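Local coordinates for protein bifunctional enzyme IspD/IspF (Campylobacter jejuni, PDB 1W55) that catalyses two steps of isoprenoid precursor synthesis, transferring a cytidylyl group from CTP to methylerythritol 4-phosphate and cyclising the later 2-phosphorylated product to methylerythritol cyclodiphosphate with release of CMP, at residues A[108-113]-A[181-186]; A[119-124]-A[143-148]; A[303-308]-A[355-360]; A[319-324]-A[336-341]. All coordinates share one frame; numbering follows the deposited sequence.

Contact 1. Residues A[108-113]-A[181-186]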
loop_
_atom_site.group_PDB
_atom_site.type_symbol
_atom_site.label_atom_id
_atom_site.label_comp_id
_atom_site.label_asym_id
_atom_site.label_seq_id
_atom_site.Cartn_x
_atom_site.Cartn_y
_atom_site.Cartn_z
ATOM N N ASP A 108 2.091 -28.381 9.887
ATOM C CA ASP A 108 0.934 -29.284 9.871
ATOM C C ASP A 108 1.186 -30.469 8.957
ATOM O O ASP A 108 0.868 -31.608 9.298
ATOM C CB ASP A 108 -0.331 -28.541 9.414
ATOM C CG ASP A 108 -0.838 -27.540 10.450
ATOM O OD1 ASP A 108 -0.615 -27.748 11.671
ATOM O OD2 ASP A 108 -1.476 -26.511 10.131
ATOM N N ARG A 109 1.775 -30.187 7.802
ATOM C CA ARG A 109 2.140 -31.211 6.838
ATOM C C ARG A 109 3.114 -32.253 7.409
ATOM O O ARG A 109 3.048 -33.429 7.054
ATOM C CB ARG A 109 2.758 -30.554 5.624
ATOM C CG ARG A 109 1.761 -30.095 4.603
ATOM C CD ARG A 109 2.326 -30.158 3.199
ATOM N NE ARG A 109 3.555 -29.372 3.050
ATOM C CZ ARG A 109 3.568 -28.057 2.878
ATOM N NH1 ARG A 109 2.425 -27.386 2.846
ATOM N NH2 ARG A 109 4.715 -27.406 2.736
ATOM N N LEU A 110 4.019 -31.817 8.280
ATOM C CA LEU A 110 4.949 -32.735 8.930
ATOM C C LEU A 110 4.233 -33.521 10.028
ATOM O O LEU A 110 4.427 -34.728 10.177
ATOM C CB LEU A 110 6.130 -31.968 9.537
ATOM C CG LEU A 110 7.125 -31.264 8.612
ATOM C CD1 LEU A 110 7.832 -30.185 9.398
ATOM C CD2 LEU A 110 8.125 -32.255 8.050
ATOM N N ILE A 111 3.414 -32.820 10.799
ATOM C CA ILE A 111 2.699 -33.423 11.913
ATOM C C ILE A 111 1.677 -34.486 11.455
ATOM O O ILE A 111 1.581 -35.556 12.059
ATOM C CB ILE A 111 2.078 -32.308 12.798
ATOM C CG1 ILE A 111 2.968 -32.054 14.019
ATOM C CG2 ILE A 111 0.629 -32.610 13.196
ATOM C CD1 ILE A 111 3.150 -33.265 14.940
ATOM N N GLU A 112 0.962 -34.204 10.364
ATOM C CA GLU A 112 -0.037 -35.134 9.823
ATOM C C GLU A 112 0.568 -36.441 9.298
ATOM O O GLU A 112 -0.152 -37.416 9.077
ATOM C CB GLU A 112 -0.894 -34.456 8.743
ATOM C CG GLU A 112 -0.154 -34.112 7.457
ATOM C CD GLU A 112 -1.065 -33.611 6.345
ATOM O OE1 GLU A 112 -1.060 -34.230 5.255
ATOM O OE2 GLU A 112 -1.772 -32.594 6.547
ATOM N N ASN A 113 1.888 -36.453 9.112
ATOM C CA ASN A 113 2.598 -37.623 8.597
ATOM C C ASN A 113 3.482 -38.313 9.630
ATOM O O ASN A 113 4.300 -39.170 9.294
ATOM C CB ASN A 113 3.404 -37.246 7.361
ATOM C CG ASN A 113 2.522 -36.935 6.180
ATOM O OD1 ASN A 113 1.900 -37.831 5.603
ATOM N ND2 ASN A 113 2.445 -35.659 5.818
ATOM N N TRP A 181 10.237 -40.053 5.692
ATOM C CA TRP A 181 9.100 -39.556 4.927
ATOM C C TRP A 181 9.395 -38.119 4.458
ATOM O O TRP A 181 9.679 -37.231 5.275
ATOM C CB TRP A 181 7.806 -39.617 5.755
ATOM C CG TRP A 181 6.573 -39.321 4.945
ATOM C CD1 TRP A 181 5.892 -38.139 4.894
ATOM C CD2 TRP A 181 5.892 -40.211 4.052
ATOM N NE1 TRP A 181 4.826 -38.237 4.031
ATOM C CE2 TRP A 181 4.801 -39.500 3.499
ATOM C CE3 TRP A 181 6.089 -41.546 3.663
ATOM C CZ2 TRP A 181 3.908 -40.076 2.579
ATOM C CZ3 TRP A 181 5.201 -42.121 2.747
ATOM C CH2 TRP A 181 4.125 -41.383 2.216
ATOM N N PHE A 182 9.356 -37.913 3.143
ATOM C CA PHE A 182 9.600 -36.600 2.556
ATOM C C PHE A 182 8.296 -35.843 2.309
ATOM O O PHE A 182 7.357 -36.366 1.709
ATOM C CB PHE A 182 10.413 -36.714 1.265
ATOM C CG PHE A 182 11.771 -37.331 1.461
ATOM C CD1 PHE A 182 11.970 -38.696 1.230
ATOM C CD2 PHE A 182 12.849 -36.559 1.896
ATOM C CE1 PHE A 182 13.223 -39.282 1.422
ATOM C CE2 PHE A 182 14.104 -37.137 2.091
ATOM C CZ PHE A 182 14.289 -38.508 1.847
ATOM N N VAL A 183 8.254 -34.606 2.786
ATOM C CA VAL A 183 7.085 -33.750 2.658
ATOM C C VAL A 183 7.535 -32.564 1.809
ATOM O O VAL A 183 8.701 -32.179 1.880
ATOM C CB VAL A 183 6.601 -33.335 4.083
ATOM C CG1 VAL A 183 6.340 -31.844 4.209
ATOM C CG2 VAL A 183 5.402 -34.153 4.502
ATOM N N GLU A 184 6.654 -32.003 0.986
ATOM C CA GLU A 184 7.046 -30.849 0.161
ATOM C C GLU A 184 7.475 -29.667 1.047
ATOM O O GLU A 184 6.807 -29.351 2.035
ATOM C CB GLU A 184 5.920 -30.454 -0.813
ATOM C CG GLU A 184 6.057 -29.076 -1.469
ATOM C CD GLU A 184 6.989 -29.040 -2.682
ATOM O OE1 GLU A 184 7.651 -30.050 -3.009
ATOM O OE2 GLU A 184 7.057 -27.976 -3.331
ATOM N N GLY A 185 8.605 -29.045 0.705
ATOM C CA GLY A 185 9.118 -27.910 1.459
ATOM C C GLY A 185 8.522 -26.576 1.031
ATOM O O GLY A 185 7.481 -26.537 0.374
ATOM N N GLU A 186 9.184 -25.479 1.388
ATOM C CA GLU A 186 8.682 -24.138 1.073
ATOM C C GLU A 186 9.808 -23.117 1.081
ATOM O O GLU A 186 10.756 -23.224 1.875
ATOM C CB GLU A 186 7.582 -23.707 2.064
ATOM C CG GLU A 186 8.038 -23.655 3.522
ATOM C CD GLU A 186 7.001 -23.094 4.488
ATOM O OE1 GLU A 186 5.799 -22.987 4.133
ATOM O OE2 GLU A 186 7.398 -22.760 5.622
HETATM O O HOH W 1 4.174 -24.480 2.912
#
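The guanidinium of Arg-109 meets strand 180-184 through its edge: the carbonyl O of Glu-184 and CG1 of Val-183 both lie near its plane, and a water sits in plane at the same group. The amide of Asn-113 crosses the indole of Trp-181 obliquely, their planes 29° apart, with CB of Asn-113 3.6 Å from CD1 of Trp-181. NH2 of Arg-109 donates to O of Glu-184 at 2.9 Å, arriving from above the carbonyl plane, and NE adds a weak bond to the same oxygen. The chain bends at chi2 and chi3 (-149° and -57°), which brings the guanidinium to the carbonyl of Glu-184 at the strand end. NH2 also donates to the water, which passes a bond on to OE1 of Glu-186, 2.5 Å from it. ND2 of Asn-113 turns back to O of Arg-109, 2.6 Å away, which limits the rotation of the amide, while its OD1 is bonded to Lys-116. Between these polar ends Val-183 is wedged, CG2 3.5 Å from O of Arg-109, and CG1 4.3 Å from CD2 of Leu-110; Leu-110 also rests on Ile-120 and Pro-122 of the neighbouring strand. Helix 104-111 is thus laid on the cytidylyltransferase sheet by an apolar middle. The carbonyl dipole and the water-linked carboxylate of Glu-186 would probably favour the positive charge of the guanidinium.

Contact 2. Residues A[119-124]-A[143-148]. With EDO (1,2-ethanediol), chain F.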
loop_
_atom_site.group_PDB
_atom_site.type_symbol
_atom_site.label_atom_id
_atom_site.label_comp_id
_atom_site.label_asym_id
_atom_site.label_seq_id
_atom_site.Cartn_x
_atom_site.Cartn_y
_atom_site.Cartn_z
ATOM N N CYS A 119 11.671 -40.552 10.557
ATOM C CA CYS A 119 12.025 -39.148 10.442
ATOM C C CYS A 119 11.186 -38.502 9.344
ATOM O O CYS A 119 11.080 -39.047 8.236
ATOM C CB CYS A 119 13.520 -39.011 10.145
ATOM S SG CYS A 119 14.125 -37.326 9.925
ATOM N N ILE A 120 10.561 -37.368 9.669
ATOM C CA ILE A 120 9.749 -36.608 8.712
ATOM C C ILE A 120 10.405 -35.268 8.403
ATOM O O ILE A 120 10.694 -34.484 9.311
ATOM C CB ILE A 120 8.320 -36.349 9.246
ATOM C CG1 ILE A 120 7.836 -37.469 10.202
ATOM C CG2 ILE A 120 7.357 -36.087 8.071
ATOM C CD1 ILE A 120 7.655 -38.861 9.554
ATOM N N THR A 121 10.613 -34.998 7.121
ATOM C CA THR A 121 11.386 -33.840 6.697
ATOM C C THR A 121 10.806 -33.212 5.431
ATOM O O THR A 121 10.292 -33.921 4.558
ATOM C CB THR A 121 12.884 -34.242 6.476
ATOM O OG1 THR A 121 13.645 -33.091 6.078
ATOM C CG2 THR A 121 13.037 -35.161 5.290
ATOM N N PRO A 122 10.879 -31.887 5.336
ATOM C CA PRO A 122 10.570 -31.194 4.086
ATOM C C PRO A 122 11.716 -31.310 3.090
ATOM O O PRO A 122 12.877 -31.469 3.466
ATOM C CB PRO A 122 10.371 -29.729 4.518
ATOM C CG PRO A 122 10.519 -29.695 5.999
ATOM C CD PRO A 122 11.237 -30.947 6.410
ATOM N N ALA A 123 11.367 -31.240 1.812
ATOM C CA ALA A 123 12.317 -31.376 0.725
ATOM C C ALA A 123 11.763 -30.657 -0.492
ATOM O O ALA A 123 10.545 -30.526 -0.651
ATOM C CB ALA A 123 12.571 -32.839 0.408
ATOM N N LEU A 124 12.670 -30.211 -1.347
ATOM C CA LEU A 124 12.328 -29.545 -2.585
ATOM C C LEU A 124 13.074 -30.217 -3.721
ATOM O O LEU A 124 14.203 -30.663 -3.551
ATOM C CB LEU A 124 12.720 -28.067 -2.525
ATOM C CG LEU A 124 12.024 -27.199 -1.479
ATOM C CD1 LEU A 124 12.711 -25.843 -1.407
ATOM C CD2 LEU A 124 10.532 -27.054 -1.778
ATOM N N LYS A 143 17.403 -33.992 -4.204
ATOM C CA LYS A 143 16.539 -33.394 -3.179
ATOM C C LYS A 143 17.322 -32.351 -2.381
ATOM O O LYS A 143 18.433 -32.636 -1.917
ATOM C CB LYS A 143 16.039 -34.457 -2.197
ATOM C CG LYS A 143 14.807 -35.196 -2.632
ATOM C CD LYS A 143 14.235 -36.021 -1.487
ATOM C CE LYS A 143 13.248 -37.060 -1.999
ATOM N NZ LYS A 143 13.901 -38.138 -2.805
ATOM N N LEU A 144 16.749 -31.159 -2.211
ATOM C CA LEU A 144 17.278 -30.193 -1.247
ATOM C C LEU A 144 16.467 -30.333 0.026
ATOM O O LEU A 144 15.240 -30.183 0.010
ATOM C CB LEU A 144 17.220 -28.754 -1.768
ATOM C CG LEU A 144 17.921 -28.450 -3.097
ATOM C CD1 LEU A 144 17.746 -26.980 -3.458
ATOM C CD2 LEU A 144 19.404 -28.840 -3.114
ATOM N N ILE A 145 17.148 -30.655 1.124
ATOM C CA ILE A 145 16.469 -30.919 2.377
ATOM C C ILE A 145 16.373 -29.656 3.238
ATOM O O ILE A 145 17.270 -28.807 3.248
ATOM C CB ILE A 145 17.154 -32.080 3.158
ATOM C CG1 ILE A 145 17.303 -33.337 2.286
ATOM C CG2 ILE A 145 16.390 -32.398 4.418
ATOM C CD1 ILE A 145 15.973 -33.984 1.826
ATOM N N GLN A 146 15.270 -29.553 3.960
ATOM C CA GLN A 146 15.021 -28.414 4.818
ATOM C C GLN A 146 14.706 -28.934 6.215
ATOM O O GLN A 146 14.755 -30.141 6.481
ATOM C CB GLN A 146 13.851 -27.574 4.277
ATOM C CG GLN A 146 14.071 -26.935 2.897
ATOM C CD GLN A 146 12.926 -25.994 2.504
ATOM O OE1 GLN A 146 11.748 -26.357 2.616
ATOM N NE2 GLN A 146 13.270 -24.781 2.064
ATOM N N THR A 147 14.334 -27.999 7.072
ATOM C CA THR A 147 14.070 -28.197 8.489
ATOM C C THR A 147 12.776 -27.344 8.674
ATOM O O THR A 147 12.549 -26.460 7.834
ATOM C CB THR A 147 15.344 -27.635 9.196
ATOM O OG1 THR A 147 16.152 -28.693 9.739
ATOM C CG2 THR A 147 15.065 -26.732 10.307
ATOM N N PRO A 148 11.902 -27.563 9.675
ATOM C CA PRO A 148 12.029 -28.542 10.767
ATOM C C PRO A 148 11.952 -30.009 10.351
ATOM O O PRO A 148 11.391 -30.346 9.307
ATOM C CB PRO A 148 10.827 -28.232 11.680
ATOM C CG PRO A 148 10.253 -26.916 11.206
ATOM C CD PRO A 148 10.651 -26.790 9.771
HETATM C C1 EDO F . 19.928 -28.928 7.464
HETATM O O1 EDO F . 20.199 -27.544 7.300
HETATM C C2 EDO F . 18.997 -29.397 6.367
HETATM O O2 EDO F . 19.506 -28.975 5.123
#
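In the cytidylyltransferase domain, strands 119-124 and 142-145 form an antiparallel pair of the central mixed sheet, and the chain then runs on past the bound CMP, about 7 Å from the side chain of Thr-147. Leu-124 and Leu-144 are the hydrogen-bonded pair: N of Leu-124 lies 2.9 Å from O of Leu-144, and N of Leu-144 returns the bond to O of Leu-124. Ala-123 faces Ile-145 in the next, non-hydrogen-bonded pair, where CA of Ala-123 makes a CH...O contact with O of Leu-144 and CB of Ala-123 meets CD1 of Ile-145 at 3.9 Å. Just past the strand end, N of Gln-146 reaches O of Pro-122 at 3.1 Å, from 46° above the carbonyl plane. Chi1 of -63° and an extended chain carry the Gln-146 amide slantwise across the end of Leu-124, whose CD1 is 3.7 Å from NE2 of Gln-146; that nitrogen is bonded to O of Glu-186. CG2 of Ile-145 comes across Thr-121 at about a right angle, 3.3 Å from its OG1, a hydroxyl hydrogen-bonded to NE2 of Gln-149. Beyond, CD of Pro-122 abuts O of Pro-148, which follows a cis peptide bond. An ethanediol, probably from the crystallisation liquor, donates to O of Ile-145 and also bonds Lys-191, Asp-96 and N of Thr-129 of the second subunit. Lys-143 and Leu-144 ladder with a strand of that subunit, consistent with the arm that in IspD enzymes extends between these two strands to the partner.

Contact 3. Residues A[303-308]-A[355-360]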
loop_
_atom_site.group_PDB
_atom_site.type_symbol
_atom_site.label_atom_id
_atom_site.label_comp_id
_atom_site.label_asym_id
_atom_site.label_seq_id
_atom_site.Cartn_x
_atom_site.Cartn_y
_atom_site.Cartn_z
ATOM N N ILE A 303 28.126 10.265 19.263
ATOM C CA ILE A 303 28.924 10.320 20.469
ATOM C C ILE A 303 29.037 11.773 20.911
ATOM O O ILE A 303 29.328 12.657 20.098
ATOM C CB ILE A 303 30.329 9.758 20.193
ATOM C CG1 ILE A 303 30.276 8.238 20.046
ATOM C CG2 ILE A 303 31.337 10.170 21.292
ATOM C CD1 ILE A 303 31.384 7.692 19.160
ATOM N N ASP A 304 28.784 12.021 22.193
ATOM C CA ASP A 304 29.059 13.341 22.764
ATOM C C ASP A 304 29.822 13.195 24.063
ATOM O O ASP A 304 29.527 12.315 24.889
ATOM C CB ASP A 304 27.784 14.167 22.961
ATOM C CG ASP A 304 28.080 15.627 23.246
ATOM O OD1 ASP A 304 29.133 16.147 22.792
ATOM O OD2 ASP A 304 27.326 16.342 23.929
ATOM N N ILE A 305 30.818 14.056 24.226
ATOM C CA ILE A 305 31.820 13.912 25.279
ATOM C C ILE A 305 32.018 15.225 25.998
ATOM O O ILE A 305 31.974 16.291 25.383
ATOM C CB ILE A 305 33.160 13.382 24.682
ATOM C CG1 ILE A 305 32.986 11.911 24.246
ATOM C CG2 ILE A 305 34.313 13.482 25.701
ATOM C CD1 ILE A 305 34.125 11.360 23.395
ATOM N N CYS A 306 32.198 15.144 27.309
ATOM C CA CYS A 306 32.628 16.278 28.087
ATOM C C CYS A 306 33.879 15.935 28.887
ATOM O O CYS A 306 33.863 15.042 29.737
ATOM C CB CYS A 306 31.524 16.788 29.014
ATOM S SG CYS A 306 32.051 18.349 29.780
ATOM N N VAL A 307 34.969 16.629 28.572
ATOM C CA VAL A 307 36.221 16.462 29.285
ATOM C C VAL A 307 36.225 17.518 30.375
ATOM O O VAL A 307 36.003 18.702 30.108
ATOM C CB VAL A 307 37.460 16.675 28.373
ATOM C CG1 VAL A 307 38.754 16.528 29.182
ATOM C CG2 VAL A 307 37.457 15.716 27.170
ATOM N N MET A 308 36.460 17.085 31.606
ATOM C CA MET A 308 36.576 18.010 32.718
ATOM C C MET A 308 38.044 18.083 33.118
ATOM O O MET A 308 38.624 17.124 33.641
ATOM C CB MET A 308 35.665 17.582 33.864
ATOM C CG MET A 308 34.194 17.417 33.413
ATOM S SD MET A 308 33.253 16.085 34.236
ATOM C CE MET A 308 33.716 16.281 35.809
ATOM N N MET A 355 41.895 14.321 36.011
ATOM C CA MET A 355 40.870 14.765 35.078
ATOM C C MET A 355 39.791 13.704 34.864
ATOM O O MET A 355 40.037 12.500 35.035
ATOM C CB MET A 355 41.486 15.276 33.766
ATOM C CG MET A 355 41.908 14.230 32.760
ATOM S SD MET A 355 42.250 14.984 31.115
ATOM C CE MET A 355 41.103 14.371 30.277
ATOM N N ALA A 356 38.600 14.158 34.495
ATOM C CA ALA A 356 37.489 13.248 34.288
ATOM C C ALA A 356 36.890 13.431 32.900
ATOM O O ALA A 356 37.023 14.495 32.286
ATOM C CB ALA A 356 36.432 13.447 35.376
ATOM N N VAL A 357 36.250 12.379 32.399
ATOM C CA VAL A 357 35.586 12.427 31.105
ATOM C C VAL A 357 34.174 11.819 31.193
ATOM O O VAL A 357 34.003 10.672 31.620
ATOM C CB VAL A 357 36.420 11.738 29.995
ATOM C CG1 VAL A 357 35.682 11.804 28.672
ATOM C CG2 VAL A 357 37.839 12.381 29.863
ATOM N N LEU A 358 33.176 12.615 30.811
ATOM C CA LEU A 358 31.800 12.146 30.673
ATOM C C LEU A 358 31.496 11.876 29.197
ATOM O O LEU A 358 31.710 12.753 28.345
ATOM C CB LEU A 358 30.821 13.188 31.231
ATOM C CG LEU A 358 29.321 12.886 31.057
ATOM C CD1 LEU A 358 28.892 11.706 31.949
ATOM C CD2 LEU A 358 28.458 14.135 31.327
ATOM N N SER A 359 30.992 10.679 28.903
ATOM C CA SER A 359 30.605 10.279 27.551
ATOM C C SER A 359 29.133 9.900 27.470
ATOM O O SER A 359 28.596 9.296 28.397
ATOM C CB SER A 359 31.436 9.078 27.066
ATOM O OG SER A 359 32.822 9.365 27.073
ATOM N N SER A 360 28.492 10.261 26.354
ATOM C CA SER A 360 27.147 9.796 26.036
ATOM C C SER A 360 27.116 9.250 24.614
ATOM O O SER A 360 27.702 9.823 23.687
ATOM C CB SER A 360 26.088 10.899 26.164
ATOM O OG SER A 360 26.238 11.607 27.370
#
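Asp-304 and Ser-360 exchange two backbone bonds, N of Asp-304 to O of Ser-360 at 2.9 Å and N of Ser-360 to O of Asp-304 at 2.7 Å. The same reciprocal pair of hydrogen bonds repeats at Cys-306 with Leu-358 and at Met-308 with Ala-356; in the last, N of Ala-356 reaches O of Met-308 at a longer 3.1 Å. The polar ends look elsewhere: Asp-304 forms a salt bridge with Lys-339, OG of Ser-359 bonds Ser-252, and OG of Ser-360 bonds Asn-214 of the third subunit. The six backbone hydrogen bonds join strands 298-308 and 354-365 as antiparallel neighbours in the five-stranded mixed sheet of the IspF domain, whose two faces are used differently. On the face of Ile-305, Val-307, Val-357 and Ser-359 lies helix 248-260, with Leu-249 on Ile-305 and Val-248 on Val-357. Here CG2 of Ile-305 touches CG1 of Val-357 at 3.7 Å. With chi1 of 80° Met-355 sends its chain between the backbone N and the carbonyl carbon, and a bend at chi3 sets CE tightly against CG1 of Val-307, 3.4 Å away. The other face, with Cys-306, Met-308, Ala-356 and Leu-358, turns to neighbouring subunits: Leu-358 packs on Leu-358 of the third and fourth subunits. Met-308, bent at chi2 and chi3, lays CE 3.9 Å from CB of Ala-356 and lines the geranyl diphosphate pocket.

Contact 4. Residues A[319-324]-A[336-341]. With MG (magnesium ion), chain B; C (cytidine-5'-monophosphate), chain C.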
loop_
_atom_site.group_PDB
_atom_site.type_symbol
_atom_site.label_atom_id
_atom_site.label_comp_id
_atom_site.label_asym_id
_atom_site.label_seq_id
_atom_site.Cartn_x
_atom_site.Cartn_y
_atom_site.Cartn_z
ATOM N N GLN A 319 38.942 18.909 17.068
ATOM C CA GLN A 319 38.647 18.371 15.735
ATOM C C GLN A 319 39.457 17.094 15.424
ATOM O O GLN A 319 38.923 16.129 14.862
ATOM C CB GLN A 319 38.807 19.435 14.628
ATOM C CG GLN A 319 37.860 20.662 14.762
ATOM C CD GLN A 319 36.366 20.289 14.784
ATOM O OE1 GLN A 319 35.881 19.604 13.884
ATOM N NE2 GLN A 319 35.645 20.740 15.809
ATOM N N ALA A 320 40.729 17.091 15.811
ATOM C CA ALA A 320 41.582 15.919 15.639
ATOM C C ALA A 320 41.117 14.703 16.485
ATOM O O ALA A 320 41.135 13.574 16.011
ATOM C CB ALA A 320 43.042 16.282 15.954
ATOM N N MET A 321 40.716 14.946 17.732
ATOM C CA MET A 321 40.159 13.891 18.591
ATOM C C MET A 321 38.905 13.272 17.966
ATOM O O MET A 321 38.783 12.044 17.876
ATOM C CB MET A 321 39.825 14.452 19.979
ATOM C CG MET A 321 41.054 14.722 20.837
ATOM S SD MET A 321 40.719 15.600 22.374
ATOM C CE MET A 321 40.091 14.387 23.245
ATOM N N GLN A 322 37.991 14.138 17.533
ATOM C CA GLN A 322 36.768 13.738 16.836
ATOM C C GLN A 322 37.072 12.901 15.601
ATOM O O GLN A 322 36.425 11.875 15.350
ATOM C CB GLN A 322 35.950 14.983 16.448
ATOM C CG GLN A 322 35.217 15.589 17.643
ATOM C CD GLN A 322 34.677 17.011 17.420
ATOM O OE1 GLN A 322 34.526 17.758 18.384
ATOM N NE2 GLN A 322 34.371 17.373 16.172
ATOM N N SER A 323 38.065 13.338 14.836
ATOM C CA SER A 323 38.431 12.665 13.595
ATOM C C SER A 323 39.104 11.307 13.853
ATOM O O SER A 323 38.847 10.329 13.139
ATOM C CB SER A 323 39.300 13.588 12.713
ATOM O OG SER A 323 39.972 12.840 11.711
ATOM N N ASN A 324 39.955 11.240 14.870
ATOM C CA ASN A 324 40.571 9.966 15.261
ATOM C C ASN A 324 39.568 8.929 15.819
ATOM O O ASN A 324 39.663 7.739 15.503
ATOM C CB ASN A 324 41.716 10.204 16.252
ATOM C CG ASN A 324 42.744 9.065 16.254
ATOM O OD1 ASN A 324 43.091 8.508 15.203
ATOM N ND2 ASN A 324 43.224 8.710 17.437
ATOM N N ILE A 336 30.504 12.667 15.893
ATOM C CA ILE A 336 31.376 12.719 17.075
ATOM C C ILE A 336 31.548 14.159 17.527
ATOM O O ILE A 336 31.849 15.038 16.708
ATOM C CB ILE A 336 32.817 12.160 16.771
ATOM C CG1 ILE A 336 32.804 10.948 15.820
ATOM C CG2 ILE A 336 33.581 11.906 18.070
ATOM C CD1 ILE A 336 32.095 9.735 16.327
ATOM N N ASN A 337 31.417 14.390 18.829
ATOM C CA ASN A 337 31.620 15.720 19.393
ATOM C C ASN A 337 32.363 15.663 20.724
ATOM O O ASN A 337 32.002 14.892 21.617
ATOM C CB ASN A 337 30.285 16.440 19.569
ATOM C CG ASN A 337 30.455 17.941 19.784
ATOM O OD1 ASN A 337 30.699 18.696 18.836
ATOM N ND2 ASN A 337 30.319 18.378 21.030
ATOM N N VAL A 338 33.394 16.489 20.861
ATOM C CA VAL A 338 34.175 16.533 22.092
ATOM C C VAL A 338 34.141 17.937 22.661
ATOM O O VAL A 338 34.486 18.898 21.967
ATOM C CB VAL A 338 35.640 16.074 21.856
ATOM C CG1 VAL A 338 36.472 16.199 23.140
ATOM C CG2 VAL A 338 35.673 14.630 21.337
ATOM N N LYS A 339 33.726 18.052 23.921
ATOM C CA LYS A 339 33.631 19.334 24.608
ATOM C C LYS A 339 34.559 19.326 25.807
ATOM O O LYS A 339 35.060 18.274 26.198
ATOM C CB LYS A 339 32.185 19.590 25.079
ATOM C CG LYS A 339 31.120 19.320 24.012
ATOM C CD LYS A 339 29.728 19.765 24.470
ATOM C CE LYS A 339 29.208 18.932 25.645
ATOM N NZ LYS A 339 29.352 17.452 25.434
ATOM N N ALA A 340 34.772 20.497 26.408
ATOM C CA ALA A 340 35.598 20.586 27.603
ATOM C C ALA A 340 35.131 21.690 28.533
ATOM O O ALA A 340 34.550 22.666 28.092
ATOM C CB ALA A 340 37.084 20.794 27.216
ATOM N N THR A 341 35.398 21.529 29.824
ATOM C CA THR A 341 35.186 22.597 30.794
ATOM C C THR A 341 36.220 22.479 31.913
ATOM O O THR A 341 36.727 21.384 32.188
ATOM C CB THR A 341 33.727 22.568 31.372
ATOM O OG1 THR A 341 33.567 23.629 32.328
ATOM C CG2 THR A 341 33.476 21.293 32.216
HETATM MG MG MG B . 32.730 25.740 32.099
HETATM O OP3 C C . 33.863 26.993 31.105
HETATM P P C C . 35.329 27.245 31.291
HETATM O OP1 C C . 36.001 26.244 32.174
HETATM O OP2 C C . 35.603 28.667 31.688
HETATM O "O5'" C C . 35.974 27.035 29.839
HETATM C "C5'" C C . 35.657 27.889 28.750
HETATM C "C4'" C C . 35.902 27.161 27.429
HETATM O "O4'" C C . 37.264 26.724 27.299
HETATM C "C3'" C C . 35.076 25.889 27.237
HETATM O "O3'" C C . 33.781 26.159 26.708
HETATM C "C2'" C C . 35.919 25.081 26.266
HETATM O "O2'" C C . 35.705 25.563 24.942
HETATM C "C1'" C C . 37.343 25.480 26.583
HETATM N N1 C C . 38.160 24.510 27.354
HETATM C C2 C C . 39.099 23.687 26.697
HETATM O O2 C C . 39.206 23.741 25.452
HETATM N N3 C C . 39.885 22.827 27.396
HETATM C C4 C C . 39.778 22.741 28.744
HETATM N N4 C C . 40.562 21.882 29.453
HETATM C C5 C C . 38.850 23.532 29.408
HETATM C C6 C C . 38.053 24.426 28.693
HETATM O O HOH W 2 32.455 19.525 16.555
HETATM O O HOH W 3 34.239 20.126 19.589
HETATM O O HOH W 4 31.459 27.461 31.653
HETATM O O HOH W 5 32.023 25.131 30.295
HETATM O O HOH W 6 33.444 26.111 34.093
#
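Gln-322 reaches from helix 318-329 to the backbone of strand 336-341, its OE1 accepting N of Val-338 at 3.0 Å with an N-H...O angle of 160°. The donor stands above the plane of the amide. CG of Gln-322 lies 3.8 Å from CG2 of Val-338, and the chain beyond is extended, while CG1 of Val-338 takes CE of Met-321 at 4.0 Å, the two side chains crossing at about a right angle. A bend at chi3 (76°) turns that methyl to the valine; Met-321 also rests on Val-232 and Ala-230. CG2 of Ile-336 packs 3.9 Å from CA of Gln-322. Two waters also bind the amide: one donates to OE1 of Gln-322 and to O of Val-338, 2.7 Å from each, and the other accepts from NE2 of Gln-322 at 2.9 Å. Asn-337, turned away from the helix, is held by Gly-264 of the third subunit and by Asp-304. At the far end of the strand the active site begins: OG1 of Thr-341 binds magnesium at 2.3 Å, together with OP3 of the cytidine monophosphate, three waters and Asp-217 of the third subunit. CB of Ala-340 lies 3.5 Å from N3 of the cytosine. Helix 318-329, packed on strand 336-341, completes a beta-alpha-beta crossover from the parallel strand 298-308, and the nucleotide site at the strand end, shared between subunits, is characteristic of IspF.

How the contacts relate
From the N terminus, helix 104-111 opens the loop of contact 1, and contact 2 closes inside it, joining strands 119-124 and 142-145 before the chain returns to strand 180-184. The two touch, since strand 180-184 runs parallel beside 119-124, with Val-183 N 2.8 Å from Thr-121 O; together they tie one helix and three strands of the cytidylyltransferase sheet. Contacts 3 and 4 come after both, in series with them, in the IspF domain, with centres about 55 to 59 Å from those of contacts 1 and 2. Contact 4 nests within the loop closed by contact 3, and they share the sheet in which strand 298-308 lies between 354-365 and 336-341; Ile-303 packs on Ile-336.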